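Scallop myosin (Argopecten irradians, PDB 1WDC) serves as the calcium-binding regulatory light chain of molluscan muscle myosin, making the motor's ATPase activity depend on calcium. Local coordinates at residues M95-E98 with Q99-K103. Residues are numbered along the deposited sequence; the frame is centred on the assembly and turned at random.
Sequences MFDE and QETKK
Asp97 OD1 is gripped from three directions: the hydroxyl OG1 of Thr101 donates to it at 2.6 Å, the backbone N of Thr101 adds a weak bond at 3.2 Å, and a water donates at 2.9 Å. That same water accepts from the N of Gln99, bridging OD1 to an N-H within the turn. The other oxygen, Asp97 OD2, takes the backbone N of Lys102 at 2.7 Å, and it also bonds Tyr141 OH. OG1 and the Lys102 N-H both come in on the syn sides of their oxygens, each about 25° out of the carboxylate plane, so the group is clasped across its open end and its rotation is fixed. The Asp97 side chain gets there because CG lies anti to the backbone N (chi1 178°), which swings the carboxylate toward the N-H groups of Thr101 and Lys102. Thr101 OG1 also accepts a weak bond from Lys103 N. The backbone itself closes a type I beta turn from Asp97 to Glu100, with Glu100 N bonded to Asp97 O at 3.0 Å. Lys102 NZ stays 5.9 Å from Asp97 OD2, so there is no direct salt bridge. With an alanine at Asp97, the Lys102 N-H and the Thr101 hydroxyl would probably lose the carboxylate that accepts from both, leaving OG1 freer to turn. Asp97 stands first in an EF-hand type loop, which keeps the pattern of a first aspartate bonding the N-H groups of the fifth and sixth residues, but the bound magnesium sits at another loop, and here no metal takes part. The loop leaves helix 86-94 and leads into strand 104-105, with Phe96 resting on Tyr108 and Leu112 of helix 106-115 and Lys102 touching Tyr141 and Val142 of helix 141-149.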
# COMPACT_ATOMS: atom_id res chain seq x y z
N MET B 95 -4.81 -8.03 -1.18
CA MET B 95 -5.15 -6.95 -0.24
C MET B 95 -5.88 -5.79 -0.91
O MET B 95 -6.30 -4.84 -0.24
CB MET B 95 -3.88 -6.41 0.41
CG MET B 95 -3.07 -7.46 1.07
SD MET B 95 -1.88 -6.60 1.99
CE MET B 95 -1.01 -7.95 2.82
N PHE B 96 -5.77 -5.71 -2.22
CA PHE B 96 -6.32 -4.56 -2.92
C PHE B 96 -7.54 -4.99 -3.72
O PHE B 96 -8.03 -4.24 -4.52
CB PHE B 96 -5.25 -3.97 -3.84
CG PHE B 96 -4.04 -3.47 -3.11
CD1 PHE B 96 -2.98 -4.33 -2.82
CD2 PHE B 96 -3.97 -2.15 -2.68
CE1 PHE B 96 -1.86 -3.88 -2.09
CE2 PHE B 96 -2.84 -1.69 -1.95
CZ PHE B 96 -1.78 -2.58 -1.65
N ASP B 97 -7.96 -6.23 -3.50
CA ASP B 97 -9.08 -6.86 -4.19
C ASP B 97 -10.09 -7.43 -3.15
O ASP B 97 -10.20 -8.63 -2.98
CB ASP B 97 -8.53 -7.99 -5.09
CG ASP B 97 -9.61 -8.75 -5.83
OD1 ASP B 97 -10.55 -8.11 -6.34
OD2 ASP B 97 -9.49 -9.99 -5.93
N GLU B 98 -10.84 -6.57 -2.48
CA GLU B 98 -11.63 -6.99 -1.33
C GLU B 98 -12.79 -7.95 -1.63
O GLU B 98 -13.12 -8.81 -0.84
CB GLU B 98 -12.14 -5.75 -0.60
CG GLU B 98 -11.99 -4.42 -1.37
CD GLU B 98 -10.53 -3.90 -1.50
OE1 GLU B 98 -9.74 -3.96 -0.51
OE2 GLU B 98 -10.21 -3.34 -2.59
N GLN B 99 -13.33 -7.88 -2.84
CA GLN B 99 -14.42 -8.75 -3.26
C GLN B 99 -13.89 -10.07 -3.78
O GLN B 99 -14.64 -10.90 -4.25
CB GLN B 99 -15.24 -8.09 -4.37
CG GLN B 99 -15.87 -6.75 -4.01
CD GLN B 99 -17.35 -6.86 -3.66
OE1 GLN B 99 -18.04 -7.78 -4.13
NE2 GLN B 99 -17.84 -5.95 -2.84
N GLU B 100 -12.59 -10.25 -3.72
CA GLU B 100 -11.96 -11.42 -4.28
C GLU B 100 -12.39 -11.72 -5.70
O GLU B 100 -12.48 -12.88 -6.08
CB GLU B 100 -12.20 -12.60 -3.37
CG GLU B 100 -11.58 -12.33 -2.03
CD GLU B 100 -12.13 -13.16 -0.89
OE1 GLU B 100 -12.22 -14.41 -1.04
OE2 GLU B 100 -12.37 -12.55 0.19
N THR B 101 -12.37 -10.68 -6.53
CA THR B 101 -12.66 -10.81 -7.96
C THR B 101 -11.46 -11.40 -8.73
O THR B 101 -11.62 -11.90 -9.86
CB THR B 101 -13.00 -9.45 -8.56
OG1 THR B 101 -11.82 -8.66 -8.59
CG2 THR B 101 -14.00 -8.70 -7.71
N LYS B 102 -10.29 -11.43 -8.09
CA LYS B 102 -9.03 -11.90 -8.68
C LYS B 102 -8.57 -11.09 -9.89
O LYS B 102 -7.87 -11.61 -10.76
CB LYS B 102 -9.12 -13.39 -9.03
CG LYS B 102 -9.61 -14.34 -7.91
CD LYS B 102 -9.16 -13.91 -6.51
CE LYS B 102 -8.70 -15.09 -5.69
NZ LYS B 102 -7.28 -15.50 -6.05
N LYS B 103 -8.98 -9.82 -9.94
CA LYS B 103 -8.46 -8.86 -10.91
C LYS B 103 -8.36 -7.57 -10.18
O LYS B 103 -8.88 -7.45 -9.07
CB LYS B 103 -9.41 -8.63 -12.08
CG LYS B 103 -9.90 -9.87 -12.69
CD LYS B 103 -9.24 -10.12 -14.02
CE LYS B 103 -9.76 -11.42 -14.55
NZ LYS B 103 -9.84 -12.43 -13.45
O HOH W 1 -12.24 -6.21 -5.03